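Long-range contacts in type III effector XopAI (Xanthomonas citri, PDB 6K93), which probably acts in the plant host as a secreted effector whose mono-ADP-ribosyltransferase-fold domain binds arginine-containing peptides: residues S115-F123 against A164-A173; L207-Y216 against G271-E279. All blocks are in the same frame, centred on the assembly; numbering follows the deposited sequence.

Contact 1 of 2, residues S115-F123 against A164-A173; sequences STPEERKQF and ATEDLVALQA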
ATOM      1  N   SER A 115      -4.733   6.936 -10.417  1.00 14.81           N
ATOM      2  CA  SER A 115      -3.668   6.674 -11.364  1.00 14.86           C
ATOM      3  C   SER A 115      -4.145   6.966 -12.789  1.00 16.96           C
ATOM      4  O   SER A 115      -5.309   6.770 -13.138  1.00 17.92           O
ATOM      5  CB  SER A 115      -3.187   5.224 -11.286  1.00 14.95           C
ATOM      6  OG  SER A 115      -4.227   4.321 -11.722  1.00 15.74           O
ATOM      7  N   THR A 116      -3.234   7.453 -13.607  1.00 16.43           N
ATOM      8  CA  THR A 116      -3.459   7.695 -15.028  1.00 17.43           C
ATOM      9  C   THR A 116      -3.114   6.446 -15.817  1.00 17.29           C
ATOM     10  O   THR A 116      -2.399   5.560 -15.329  1.00 16.84           O
ATOM     11  CB  THR A 116      -2.592   8.847 -15.518  1.00 20.05           C
ATOM     12  OG1 THR A 116      -1.220   8.452 -15.445  1.00 19.31           O
ATOM     13  CG2 THR A 116      -2.836  10.094 -14.703  1.00 23.33           C
ATOM     14  N   PRO A 117      -3.590   6.351 -17.059  1.00 18.45           N
ATOM     15  CA  PRO A 117      -3.173   5.219 -17.902  1.00 18.63           C
ATOM     16  C   PRO A 117      -1.668   5.074 -17.996  1.00 18.00           C
ATOM     17  O   PRO A 117      -1.148   3.956 -17.910  1.00 17.96           O
ATOM     18  CB  PRO A 117      -3.806   5.553 -19.269  1.00 20.28           C
ATOM     19  CG  PRO A 117      -5.047   6.346 -18.900  1.00 21.78           C
ATOM     20  CD  PRO A 117      -4.594   7.210 -17.728  1.00 21.34           C
ATOM     21  N   GLU A 118      -0.953   6.188 -18.135  1.00 19.23           N
ATOM     22  CA  GLU A 118       0.503   6.147 -18.203  1.00 20.29           C
ATOM     23  C   GLU A 118       1.107   5.600 -16.906  1.00 18.32           C
ATOM     24  O   GLU A 118       2.031   4.782 -16.936  1.00 18.15           O
ATOM     25  CB  GLU A 118       0.997   7.564 -18.517  1.00 27.84           C
ATOM     26  CG  GLU A 118       0.569   8.091 -19.922  1.00 40.39           C
ATOM     27  CD  GLU A 118      -0.919   8.417 -20.095  1.00 49.87           C
ATOM     28  OE1 GLU A 118      -1.640   8.698 -19.104  1.00 45.92           O
ATOM     29  OE2 GLU A 118      -1.381   8.404 -21.257  1.00 52.33           O
ATOM     30  N   GLU A 119       0.565   5.996 -15.753  1.00 16.10           N
ATOM     31  CA  GLU A 119       1.057   5.469 -14.478  1.00 15.08           C
ATOM     32  C   GLU A 119       0.777   3.979 -14.333  1.00 14.44           C
ATOM     33  O   GLU A 119       1.570   3.254 -13.719  1.00 14.64           O
ATOM     34  CB  GLU A 119       0.435   6.266 -13.324  1.00 15.05           C
ATOM     35  CG  GLU A 119       1.004   7.672 -13.271  1.00 16.36           C
ATOM     36  CD  GLU A 119       0.215   8.663 -12.418  1.00 17.16           C
ATOM     37  OE1 GLU A 119      -0.910   8.362 -12.022  1.00 17.19           O
ATOM     38  OE2 GLU A 119       0.772   9.768 -12.177  1.00 17.60           O
ATOM     39  N   ARG A 120      -0.363   3.510 -14.849  1.00 14.61           N
ATOM     40  CA  ARG A 120      -0.653   2.083 -14.800  1.00 13.72           C
ATOM     41  C   ARG A 120       0.334   1.292 -15.648  1.00 14.68           C
ATOM     42  O   ARG A 120       0.734   0.189 -15.259  1.00 14.87           O
ATOM     43  CB  ARG A 120      -2.106   1.850 -15.220  1.00 15.10           C
ATOM     44  CG  ARG A 120      -3.043   2.558 -14.254  1.00 17.17           C
ATOM     45  CD  ARG A 120      -4.480   2.114 -14.375  1.00 20.39           C
ATOM     46  NE  ARG A 120      -5.139   2.439 -15.635  1.00 23.56           N
ATOM     47  CZ  ARG A 120      -5.879   3.521 -15.845  1.00 28.36           C
ATOM     48  NH1 ARG A 120      -6.020   4.426 -14.890  1.00 29.89           N
ATOM     49  NH2 ARG A 120      -6.445   3.702 -17.022  1.00 29.54           N
ATOM     50  N   LYS A 121       0.756   1.848 -16.790  1.00 15.69           N
ATOM     51  CA  LYS A 121       1.756   1.183 -17.617  1.00 17.13           C
ATOM     52  C   LYS A 121       3.122   1.218 -16.935  1.00 15.33           C
ATOM     53  O   LYS A 121       3.896   0.258 -17.028  1.00 15.98           O
ATOM     54  CB  LYS A 121       1.820   1.850 -18.995  1.00 25.75           C
ATOM     55  CG  LYS A 121       2.568   1.039 -20.042  1.00 37.95           C
ATOM     56  CD  LYS A 121       2.946   1.919 -21.227  1.00 48.62           C
ATOM     57  CE  LYS A 121       1.720   2.446 -21.962  1.00 53.41           C
ATOM     58  NZ  LYS A 121       2.087   2.994 -23.298  1.00 56.62           N
ATOM     59  N   GLN A 122       3.434   2.316 -16.236  1.00 14.31           N
ATOM     60  CA  GLN A 122       4.654   2.375 -15.441  1.00 13.63           C
ATOM     61  C   GLN A 122       4.636   1.331 -14.346  1.00 13.70           C
ATOM     62  O   GLN A 122       5.647   0.678 -14.087  1.00 14.60           O
ATOM     63  CB  GLN A 122       4.831   3.771 -14.852  1.00 15.31           C
ATOM     64  CG  GLN A 122       5.282   4.791 -15.887  1.00 22.07           C
ATOM     65  CD  GLN A 122       4.975   6.226 -15.513  1.00 37.89           C
ATOM     66  OE1 GLN A 122       4.415   6.524 -14.465  1.00 38.08           O
ATOM     67  NE2 GLN A 122       5.366   7.142 -16.398  1.00 52.17           N
ATOM     68  N   PHE A 123       3.485   1.148 -13.695  1.00 13.13           N
ATOM     69  CA  PHE A 123       3.398   0.121 -12.664  1.00 12.55           C
ATOM     70  C   PHE A 123       3.602  -1.276 -13.270  1.00 12.52           C
ATOM     71  O   PHE A 123       4.303  -2.126 -12.701  1.00 13.01           O
ATOM     72  CB  PHE A 123       2.050   0.234 -11.933  1.00 12.20           C
ATOM     73  CG  PHE A 123       1.715  -0.960 -11.095  1.00 12.11           C
ATOM     74  CD1 PHE A 123       2.595  -1.399 -10.123  1.00 11.87           C
ATOM     75  CD2 PHE A 123       0.528  -1.651 -11.278  1.00 12.09           C
ATOM     76  CE1 PHE A 123       2.320  -2.512  -9.368  1.00 12.58           C
ATOM     77  CE2 PHE A 123       0.243  -2.766 -10.517  1.00 12.49           C
ATOM     78  CZ  PHE A 123       1.130  -3.205  -9.563  1.00 12.47           C
ATOM     79  N   ALA A 164      -9.888   0.508 -12.193  1.00 14.84           N
ATOM     80  CA  ALA A 164      -8.883   0.181 -13.194  1.00 14.55           C
ATOM     81  C   ALA A 164      -8.287  -1.170 -12.869  1.00 14.85           C
ATOM     82  O   ALA A 164      -7.940  -1.423 -11.727  1.00 14.09           O
ATOM     83  CB  ALA A 164      -7.806   1.254 -13.231  1.00 13.70           C
ATOM     84  N   THR A 165      -8.164  -2.045 -13.861  1.00 15.01           N
ATOM     85  CA  THR A 165      -7.703  -3.397 -13.575  1.00 15.01           C
ATOM     86  C   THR A 165      -6.323  -3.383 -12.942  1.00 13.60           C
ATOM     87  O   THR A 165      -6.055  -4.167 -12.022  1.00 13.99           O
ATOM     88  CB  THR A 165      -7.697  -4.223 -14.855  1.00 16.36           C
ATOM     89  OG1 THR A 165      -8.990  -4.150 -15.452  1.00 17.98           O
ATOM     90  CG2 THR A 165      -7.362  -5.665 -14.583  1.00 16.71           C
ATOM     91  N   GLU A 166      -5.421  -2.515 -13.433  1.00 13.21           N
ATOM     92  CA  GLU A 166      -4.079  -2.473 -12.875  1.00 12.69           C
ATOM     93  C   GLU A 166      -4.076  -1.972 -11.430  1.00 12.18           C
ATOM     94  O   GLU A 166      -3.194  -2.330 -10.653  1.00 11.86           O
ATOM     95  CB  GLU A 166      -3.189  -1.564 -13.715  1.00 13.31           C
ATOM     96  CG  GLU A 166      -2.992  -2.029 -15.145  1.00 14.99           C
ATOM     97  CD  GLU A 166      -4.058  -1.510 -16.103  1.00 18.03           C
ATOM     98  OE1 GLU A 166      -5.111  -1.007 -15.685  1.00 18.56           O
ATOM     99  OE2 GLU A 166      -3.797  -1.598 -17.332  1.00 19.47           O
ATOM    100  N   ASP A 167      -5.025  -1.128 -11.041  1.00 12.70           N
ATOM    101  CA  ASP A 167      -5.102  -0.719  -9.642  1.00 12.73           C
ATOM    102  C   ASP A 167      -5.456  -1.911  -8.755  1.00 12.90           C
ATOM    103  O   ASP A 167      -4.893  -2.068  -7.667  1.00 12.23           O
ATOM    104  CB  ASP A 167      -6.136   0.386  -9.465  1.00 13.30           C
ATOM    105  CG  ASP A 167      -5.684   1.727 -10.001  1.00 14.11           C
ATOM    106  OD1 ASP A 167      -4.493   1.930 -10.382  1.00 14.76           O
ATOM    107  OD2 ASP A 167      -6.558   2.629 -10.050  1.00 15.35           O
ATOM    108  N   LEU A 168      -6.399  -2.752  -9.197  1.00 12.90           N
ATOM    109  CA  LEU A 168      -6.695  -3.968  -8.452  1.00 12.37           C
ATOM    110  C   LEU A 168      -5.500  -4.914  -8.422  1.00 11.61           C
ATOM    111  O   LEU A 168      -5.211  -5.536  -7.393  1.00 12.66           O
ATOM    112  CB  LEU A 168      -7.905  -4.673  -9.051  1.00 13.11           C
ATOM    113  CG  LEU A 168      -9.272  -3.974  -8.917  1.00 15.17           C
ATOM    114  CD1 LEU A 168     -10.364  -4.785  -9.601  1.00 15.77           C
ATOM    115  CD2 LEU A 168      -9.609  -3.757  -7.448  1.00 15.88           C
ATOM    116  N   VAL A 169      -4.760  -5.002  -9.532  1.00 11.23           N
ATOM    117  CA  VAL A 169      -3.538  -5.805  -9.542  1.00 11.28           C
ATOM    118  C   VAL A 169      -2.546  -5.292  -8.501  1.00 10.89           C
ATOM    119  O   VAL A 169      -1.873  -6.072  -7.825  1.00 11.38           O
ATOM    120  CB  VAL A 169      -2.919  -5.831 -10.955  1.00 12.55           C
ATOM    121  CG1 VAL A 169      -1.524  -6.445 -10.928  1.00 12.64           C
ATOM    122  CG2 VAL A 169      -3.806  -6.591 -11.919  1.00 13.26           C
ATOM    123  N   ALA A 170      -2.470  -3.976  -8.328  1.00 10.97           N
ATOM    124  CA  ALA A 170      -1.591  -3.409  -7.313  1.00 11.54           C
ATOM    125  C   ALA A 170      -1.954  -3.892  -5.916  1.00 10.97           C
ATOM    126  O   ALA A 170      -1.062  -4.116  -5.088  1.00 11.26           O
ATOM    127  CB  ALA A 170      -1.620  -1.867  -7.388  1.00 12.00           C
ATOM    128  N   LEU A 171      -3.251  -4.025  -5.617  1.00 10.86           N
ATOM    129  CA  LEU A 171      -3.655  -4.545  -4.315  1.00 11.22           C
ATOM    130  C   LEU A 171      -3.229  -5.990  -4.156  1.00 11.43           C
ATOM    131  O   LEU A 171      -2.716  -6.372  -3.107  1.00 11.41           O
ATOM    132  CB  LEU A 171      -5.165  -4.390  -4.108  1.00 11.60           C
ATOM    133  CG  LEU A 171      -5.730  -2.971  -4.059  1.00 12.83           C
ATOM    134  CD1 LEU A 171      -7.253  -3.044  -3.845  1.00 13.51           C
ATOM    135  CD2 LEU A 171      -5.056  -2.159  -2.979  1.00 13.42           C
ATOM    136  N   GLN A 172      -3.389  -6.803  -5.197  1.00 11.65           N
ATOM    137  CA  GLN A 172      -2.883  -8.165  -5.108  1.00 11.88           C
ATOM    138  C   GLN A 172      -1.370  -8.170  -4.927  1.00 11.58           C
ATOM    139  O   GLN A 172      -0.839  -8.910  -4.091  1.00 11.51           O
ATOM    140  CB  GLN A 172      -3.292  -8.985  -6.336  1.00 12.77           C
ATOM    141  CG  GLN A 172      -2.840 -10.443  -6.216  1.00 14.56           C
ATOM    142  CD  GLN A 172      -3.281 -11.303  -7.382  1.00 18.04           C
ATOM    143  OE1 GLN A 172      -4.214 -10.974  -8.092  1.00 20.62           O
ATOM    144  NE2 GLN A 172      -2.606 -12.433  -7.561  1.00 18.53           N
ATOM    145  N   ALA A 173      -0.657  -7.325  -5.680  1.00 10.78           N
ATOM    146  CA  ALA A 173       0.800  -7.277  -5.574  1.00 11.70           C
ATOM    147  C   ALA A 173       1.233  -6.850  -4.181  1.00 11.25           C
ATOM    148  O   ALA A 173       2.255  -7.324  -3.668  1.00 11.38           O
ATOM    149  CB  ALA A 173       1.375  -6.317  -6.627  1.00 11.96           C
TER
HETATM  150  O   HOH W   1      -7.097   4.782 -12.033  1.00 21.83           O
HETATM  151  O   HOH W   2      -4.584   1.015 -18.155  1.00 26.98           O

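Contact 2 of 2, residues L207-Y216 against G271-E279; sequences LHSLPEEYSY and GKRISMFSE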
ATOM      1  N   LEU A 207      -7.009   2.151  -3.415  1.00 12.84           N
ATOM      2  CA  LEU A 207      -7.611   2.319  -2.097  1.00 12.11           C
ATOM      3  C   LEU A 207      -8.634   3.435  -2.078  1.00 13.74           C
ATOM      4  O   LEU A 207      -9.646   3.334  -1.364  1.00 15.12           O
ATOM      5  CB  LEU A 207      -6.531   2.550  -1.050  1.00 11.52           C
ATOM      6  CG  LEU A 207      -5.628   1.322  -0.807  1.00 11.85           C
ATOM      7  CD1 LEU A 207      -4.417   1.730   0.019  1.00 12.32           C
ATOM      8  CD2 LEU A 207      -6.380   0.210  -0.102  1.00 11.98           C
ATOM      9  N   HIS A 208      -8.417   4.492  -2.852  1.00 13.85           N
ATOM     10  CA  HIS A 208      -9.362   5.592  -2.860  1.00 15.62           C
ATOM     11  C   HIS A 208     -10.470   5.422  -3.883  1.00 17.41           C
ATOM     12  O   HIS A 208     -11.449   6.172  -3.835  1.00 20.65           O
ATOM     13  CB  HIS A 208      -8.621   6.910  -3.103  1.00 15.76           C
ATOM     14  CG  HIS A 208      -7.850   7.387  -1.915  1.00 16.44           C
ATOM     15  ND1 HIS A 208      -8.437   7.571  -0.680  1.00 16.53           N
ATOM     16  CD2 HIS A 208      -6.539   7.701  -1.760  1.00 17.04           C
ATOM     17  CE1 HIS A 208      -7.526   7.990   0.178  1.00 16.60           C
ATOM     18  NE2 HIS A 208      -6.369   8.080  -0.452  1.00 16.77           N
ATOM     19  N   SER A 209     -10.365   4.448  -4.784  1.00 16.33           N
ATOM     20  CA  SER A 209     -11.421   4.233  -5.754  1.00 17.33           C
ATOM     21  C   SER A 209     -12.329   3.064  -5.385  1.00 16.59           C
ATOM     22  O   SER A 209     -13.452   3.003  -5.898  1.00 16.56           O
ATOM     23  CB  SER A 209     -10.832   4.035  -7.149  1.00 19.76           C
ATOM     24  OG  SER A 209      -9.964   2.960  -7.236  1.00 21.04           O
ATOM     25  N   LEU A 210     -11.902   2.166  -4.482  1.00 15.97           N
ATOM     26  CA  LEU A 210     -12.790   1.102  -4.021  1.00 15.50           C
ATOM     27  C   LEU A 210     -14.076   1.712  -3.480  1.00 16.02           C
ATOM     28  O   LEU A 210     -14.028   2.727  -2.775  1.00 15.90           O
ATOM     29  CB  LEU A 210     -12.149   0.265  -2.911  1.00 14.00           C
ATOM     30  CG  LEU A 210     -11.157  -0.805  -3.371  1.00 14.13           C
ATOM     31  CD1 LEU A 210     -10.433  -1.420  -2.205  1.00 13.48           C
ATOM     32  CD2 LEU A 210     -11.827  -1.896  -4.227  1.00 15.29           C
ATOM     33  N   PRO A 211     -15.234   1.123  -3.762  1.00 16.73           N
ATOM     34  CA  PRO A 211     -16.477   1.684  -3.225  1.00 19.08           C
ATOM     35  C   PRO A 211     -16.557   1.546  -1.710  1.00 18.37           C
ATOM     36  O   PRO A 211     -15.840   0.759  -1.076  1.00 16.68           O
ATOM     37  CB  PRO A 211     -17.581   0.891  -3.929  1.00 20.38           C
ATOM     38  CG  PRO A 211     -16.922  -0.312  -4.520  1.00 19.76           C
ATOM     39  CD  PRO A 211     -15.450  -0.007  -4.683  1.00 18.18           C
ATOM     40  N   GLU A 212     -17.472   2.337  -1.133  1.00 20.02           N
ATOM     41  CA  GLU A 212     -17.513   2.497   0.315  1.00 22.48           C
ATOM     42  C   GLU A 212     -17.879   1.206   1.039  1.00 20.13           C
ATOM     43  O   GLU A 212     -17.524   1.040   2.214  1.00 19.18           O
ATOM     44  CB  GLU A 212     -18.488   3.621   0.680  1.00 31.72           C
ATOM     45  CG  GLU A 212     -18.760   3.817   2.167  1.00 42.09           C
ATOM     46  CD  GLU A 212     -17.537   4.162   3.004  1.00 47.71           C
ATOM     47  OE1 GLU A 212     -16.430   4.391   2.469  1.00 48.82           O
ATOM     48  OE2 GLU A 212     -17.698   4.215   4.238  1.00 50.09           O
ATOM     49  N   GLU A 213     -18.526   0.256   0.374  1.00 19.93           N
ATOM     50  CA  GLU A 213     -18.806  -1.005   1.052  1.00 21.19           C
ATOM     51  C   GLU A 213     -17.541  -1.790   1.385  1.00 19.75           C
ATOM     52  O   GLU A 213     -17.610  -2.722   2.190  1.00 21.13           O
ATOM     53  CB  GLU A 213     -19.769  -1.851   0.214  1.00 27.58           C
ATOM     54  CG  GLU A 213     -19.320  -2.078  -1.216  1.00 34.41           C
ATOM     55  CD  GLU A 213     -20.005  -1.158  -2.215  1.00 38.49           C
ATOM     56  OE1 GLU A 213     -20.135   0.062  -1.948  1.00 39.23           O
ATOM     57  OE2 GLU A 213     -20.408  -1.659  -3.285  1.00 39.80           O
ATOM     58  N   TYR A 214     -16.390  -1.436   0.796  1.00 16.47           N
ATOM     59  CA  TYR A 214     -15.124  -2.051   1.147  1.00 15.67           C
ATOM     60  C   TYR A 214     -14.469  -1.412   2.364  1.00 14.82           C
ATOM     61  O   TYR A 214     -13.486  -1.959   2.867  1.00 15.61           O
ATOM     62  CB  TYR A 214     -14.149  -2.005  -0.054  1.00 16.14           C
ATOM     63  CG  TYR A 214     -14.524  -3.035  -1.088  1.00 16.25           C
ATOM     64  CD1 TYR A 214     -15.562  -2.795  -1.985  1.00 17.53           C
ATOM     65  CD2 TYR A 214     -13.879  -4.265  -1.148  1.00 16.01           C
ATOM     66  CE1 TYR A 214     -15.935  -3.750  -2.921  1.00 18.67           C
ATOM     67  CE2 TYR A 214     -14.254  -5.217  -2.072  1.00 16.60           C
ATOM     68  CZ  TYR A 214     -15.272  -4.957  -2.953  1.00 19.27           C
ATOM     69  OH  TYR A 214     -15.634  -5.925  -3.868  1.00 20.32           O
ATOM     70  N   SER A 215     -15.005  -0.308   2.877  1.00 14.84           N
ATOM     71  CA  SER A 215     -14.473   0.277   4.104  1.00 17.85           C
ATOM     72  C   SER A 215     -14.823  -0.594   5.294  1.00 17.80           C
ATOM     73  O   SER A 215     -15.933  -1.125   5.389  1.00 19.28           O
ATOM     74  CB  SER A 215     -15.044   1.678   4.327  1.00 20.09           C
ATOM     75  OG  SER A 215     -14.571   2.585   3.367  1.00 20.84           O
ATOM     76  N   TYR A 216     -13.888  -0.695   6.224  1.00 16.65           N
ATOM     77  CA  TYR A 216     -14.090  -1.416   7.471  1.00 14.69           C
ATOM     78  C   TYR A 216     -14.270  -0.423   8.606  1.00 14.82           C
ATOM     79  O   TYR A 216     -13.428   0.464   8.799  1.00 16.04           O
ATOM     80  CB  TYR A 216     -12.904  -2.326   7.783  1.00 13.99           C
ATOM     81  CG  TYR A 216     -13.188  -3.173   8.998  1.00 15.04           C
ATOM     82  CD1 TYR A 216     -14.180  -4.136   8.974  1.00 17.04           C
ATOM     83  CD2 TYR A 216     -12.485  -2.981  10.174  1.00 12.80           C
ATOM     84  CE1 TYR A 216     -14.441  -4.895  10.077  1.00 16.27           C
ATOM     85  CE2 TYR A 216     -12.745  -3.741  11.295  1.00 12.58           C
ATOM     86  CZ  TYR A 216     -13.728  -4.697  11.231  1.00 14.24           C
ATOM     87  OH  TYR A 216     -14.017  -5.443  12.349  1.00 13.81           O
ATOM     88  N   GLY A 271     -10.589   2.574   6.261  1.00 17.52           N
ATOM     89  CA  GLY A 271      -9.585   1.600   5.892  1.00 16.61           C
ATOM     90  C   GLY A 271     -10.234   0.522   5.047  1.00 15.93           C
ATOM     91  O   GLY A 271     -11.327   0.049   5.360  1.00 15.41           O
ATOM     92  N   LYS A 272      -9.566   0.072   3.995  1.00 14.11           N
ATOM     93  CA  LYS A 272     -10.229  -0.762   3.008  1.00 14.15           C
ATOM     94  C   LYS A 272      -9.872  -2.224   3.202  1.00 12.43           C
ATOM     95  O   LYS A 272      -8.703  -2.584   3.401  1.00 11.45           O
ATOM     96  CB  LYS A 272      -9.847  -0.326   1.586  1.00 15.35           C
ATOM     97  CG  LYS A 272     -10.445   1.014   1.183  1.00 17.18           C
ATOM     98  CD  LYS A 272     -11.925   0.913   1.035  1.00 20.54           C
ATOM     99  CE  LYS A 272     -12.547   2.171   0.467  1.00 23.94           C
ATOM    100  NZ  LYS A 272     -12.549   3.281   1.455  1.00 25.33           N
ATOM    101  N   ARG A 273     -10.896  -3.066   3.119  1.00 12.96           N
ATOM    102  CA  ARG A 273     -10.753  -4.513   3.197  1.00 13.83           C
ATOM    103  C   ARG A 273     -10.247  -5.035   1.871  1.00 13.78           C
ATOM    104  O   ARG A 273     -10.899  -4.834   0.842  1.00 14.98           O
ATOM    105  CB  ARG A 273     -12.102  -5.143   3.518  1.00 14.78           C
ATOM    106  CG  ARG A 273     -12.775  -4.514   4.716  1.00 16.68           C
ATOM    107  CD  ARG A 273     -14.199  -5.023   4.860  1.00 20.66           C
ATOM    108  NE  ARG A 273     -14.170  -6.291   5.553  1.00 30.43           N
ATOM    109  CZ  ARG A 273     -15.269  -6.949   5.922  1.00 48.26           C
ATOM    110  NH1 ARG A 273     -16.474  -6.445   5.657  1.00 55.18           N
ATOM    111  NH2 ARG A 273     -15.182  -8.102   6.571  1.00 50.82           N
ATOM    112  N   ILE A 274      -9.072  -5.665   1.870  1.00 12.90           N
ATOM    113  CA  ILE A 274      -8.488  -6.140   0.620  1.00 12.94           C
ATOM    114  C   ILE A 274      -8.392  -7.658   0.550  1.00 14.33           C
ATOM    115  O   ILE A 274      -7.742  -8.189  -0.369  1.00 15.06           O
ATOM    116  CB  ILE A 274      -7.127  -5.477   0.363  1.00 13.49           C
ATOM    117  CG1 ILE A 274      -6.075  -5.858   1.424  1.00 13.61           C
ATOM    118  CG2 ILE A 274      -7.284  -3.953   0.335  1.00 14.69           C
ATOM    119  CD1 ILE A 274      -4.633  -5.479   0.975  1.00 14.14           C
ATOM    120  N   SER A 275      -9.073  -8.365   1.449  1.00 15.72           N
ATOM    121  CA  SER A 275      -9.072  -9.831   1.412  1.00 18.94           C
ATOM    122  C   SER A 275      -9.561 -10.381   0.072  1.00 18.86           C
ATOM    123  O   SER A 275      -9.062 -11.416  -0.391  1.00 21.68           O
ATOM    124  CB  SER A 275      -9.912 -10.388   2.568  1.00 22.49           C
ATOM    125  OG  SER A 275     -11.256  -9.902   2.532  1.00 25.18           O
ATOM    126  N   MET A 276     -10.502  -9.702  -0.576  1.00 16.52           N
ATOM    127  CA  MET A 276     -10.983 -10.144  -1.886  1.00 18.12           C
ATOM    128  C   MET A 276      -9.869 -10.203  -2.935  1.00 16.90           C
ATOM    129  O   MET A 276      -9.979 -10.970  -3.912  1.00 18.07           O
ATOM    130  CB  MET A 276     -12.084  -9.185  -2.365  1.00 27.72           C
ATOM    131  CG  MET A 276     -13.368  -9.224  -1.583  1.00 41.28           C
ATOM    132  SD  MET A 276     -14.658  -9.920  -2.631  1.00 46.28           S
ATOM    133  CE  MET A 276     -14.694  -8.738  -3.978  1.00 44.44           C
ATOM    134  N   PHE A 277      -8.813  -9.382  -2.775  1.00 15.23           N
ATOM    135  CA  PHE A 277      -7.769  -9.238  -3.782  1.00 14.81           C
ATOM    136  C   PHE A 277      -6.488  -9.932  -3.388  1.00 15.96           C
ATOM    137  O   PHE A 277      -5.615 -10.109  -4.229  1.00 15.15           O
ATOM    138  CB  PHE A 277      -7.524  -7.748  -4.034  1.00 13.49           C
ATOM    139  CG  PHE A 277      -8.789  -6.992  -4.152  1.00 14.79           C
ATOM    140  CD1 PHE A 277      -9.616  -7.226  -5.239  1.00 16.69           C
ATOM    141  CD2 PHE A 277      -9.196  -6.118  -3.174  1.00 14.95           C
ATOM    142  CE1 PHE A 277     -10.830  -6.573  -5.353  1.00 17.49           C
ATOM    143  CE2 PHE A 277     -10.391  -5.445  -3.281  1.00 16.12           C
ATOM    144  CZ  PHE A 277     -11.219  -5.681  -4.355  1.00 17.08           C
ATOM    145  N   SER A 278      -6.381 -10.362  -2.147  1.00 15.71           N
ATOM    146  CA  SER A 278      -5.136 -10.862  -1.598  1.00 16.39           C
ATOM    147  C   SER A 278      -4.804 -12.246  -2.134  1.00 16.54           C
ATOM    148  O   SER A 278      -5.681 -13.065  -2.446  1.00 18.32           O
ATOM    149  CB  SER A 278      -5.252 -10.921  -0.079  1.00 15.65           C
ATOM    150  OG  SER A 278      -4.055 -11.375   0.508  1.00 14.35           O
ATOM    151  N   GLU A 279      -3.504 -12.513  -2.195  1.00 17.92           N
ATOM    152  CA  GLU A 279      -2.982 -13.842  -2.461  1.00 21.29           C
ATOM    153  C   GLU A 279      -3.044 -14.760  -1.261  1.00 23.14           C
ATOM    154  O   GLU A 279      -2.773 -15.953  -1.415  1.00 26.18           O
ATOM    155  CB  GLU A 279      -1.527 -13.751  -2.932  1.00 24.58           C
ATOM    156  CG  GLU A 279      -1.449 -13.132  -4.263  1.00 27.77           C
ATOM    157  CD  GLU A 279      -0.272 -13.610  -5.089  1.00 30.47           C
ATOM    158  OE1 GLU A 279       0.614 -14.314  -4.557  1.00 30.72           O
ATOM    159  OE2 GLU A 279      -0.281 -13.241  -6.255  1.00 30.72           O
TER
HETATM  160  O   HOH W   3     -10.158   4.605   1.136  1.00 22.05           O
HETATM  161  O   HOH W   4     -14.630   5.222   1.095  1.00 35.34           O
HETATM  162  O   HOH W   5     -17.200  -3.538   4.721  1.00 38.06           O

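Contact 1 of 2, residues S115-F123 against A164-A173
The R120 guanidinium has A164 CB over one face. Its other face lies on the backbone of its own helix start, at T116 C and P117 CA. In its plane, at the edge, sit S115 OG and a water. The second flat group, the F123 ring, has A173 CB at its edge. A170 CA, 3.5 Å from F123 CZ, and E166 O, 3.5 Å from F123 CE2, both approach it obliquely. CG of F123 is anti to the backbone N (chi1 166°), and the ring reaches across into the hole between E166, V169, A170 and A173. This is a single knob-into-hole between helices 117-128 and 165-174 in the helical part of the ADP-ribosyltransferase domain. The axes of 117-123 and 165-173 approach to 9.9 Å, with N-to-C directions 38° apart. F199 meets the same ring edge-to-face, and W143 also touches it, so the aromatic knob is buried. Nearer the helix starts the contact turns polar. The E166 chain bends at chi2 (88°), which turns OE1 toward R120. The salt bridge from R120 NE to E166 OE1 is long, 3.4 Å. The in-plane water accepts from R120 NE and donates to E166 OE2, making a second link. S115 OG donates to the syn lone pair of D167 OD1 at 2.8 Å. Another water donates to both S115 O and D167 OD2. S205 OG of helix 194-209 also bonds D167 OD2 and S115 N. T116 and E119 form a capping box at the start of helix 117-128, with E119 N held by T116 OG1 at 3.1 Å.

Contact 2 of 2, residues L207-Y216 against G271-E279
K272 and S215 form a single antiparallel beta bridge as a non-hydrogen-bonded pair. The bonds flank it: R273 N to Y214 O and Y216 N to G271 O, each 2.8 Å. The bridge ties the chain after helix 194-209 to strand 272-273. K272, and I274 just after the strand, make backbone hydrogen bonds to strand 285-288 in the small antiparallel sheet. K272 CB touches L207 CD2 at 3.9 Å and L210 CD1. K272 CG lies 3.5 Å from L207 O. The chain bends at chi2 (-68°), and K272 CD packs on Y214 CB at 3.8 Å. CE meets L210 O and S215 OG. A second bend at chi4 (-72°) lets K272 NZ donate to S215 OG at 2.9 Å. NZ also bonds T270 O and a water held by L207 O. S215 OG accepts here and in turn donates to E212 OE1, from above the carboxylate plane. The Y214 and F277 rings are near parallel but slid apart. Y214 OH is hydrogen-bonded to E159 OE2. R273 NE forms a salt bridge with E251 OE2. Y216 CD1 lies over one face of the R273 guanidinium, and a water in its plane accepts from R273 NH1 at 3.1 Å.

How the contacts relate
The centres of contacts 1 and 2 lie about 15 Å apart, and the two touch through helix 165-174. L168 and L171 of that helix point away from 115-123 and pack on F277 of contact 2: L168 CD2 to F277 CE1 and L171 CD1 to F277 CD2 are both 3.7 Å. A probable hydrogen bond, Q172 NE2 to E279 OE2 at 2.8 Å, adds a polar link. Along the chain the contacts are in series: contact 1 closes before contact 2 opens. Helix 165-174 is followed directly by helix 194-209, which is shared too. Its S205 bonds residues of contact 1, and its end, at L207, enters contact 2.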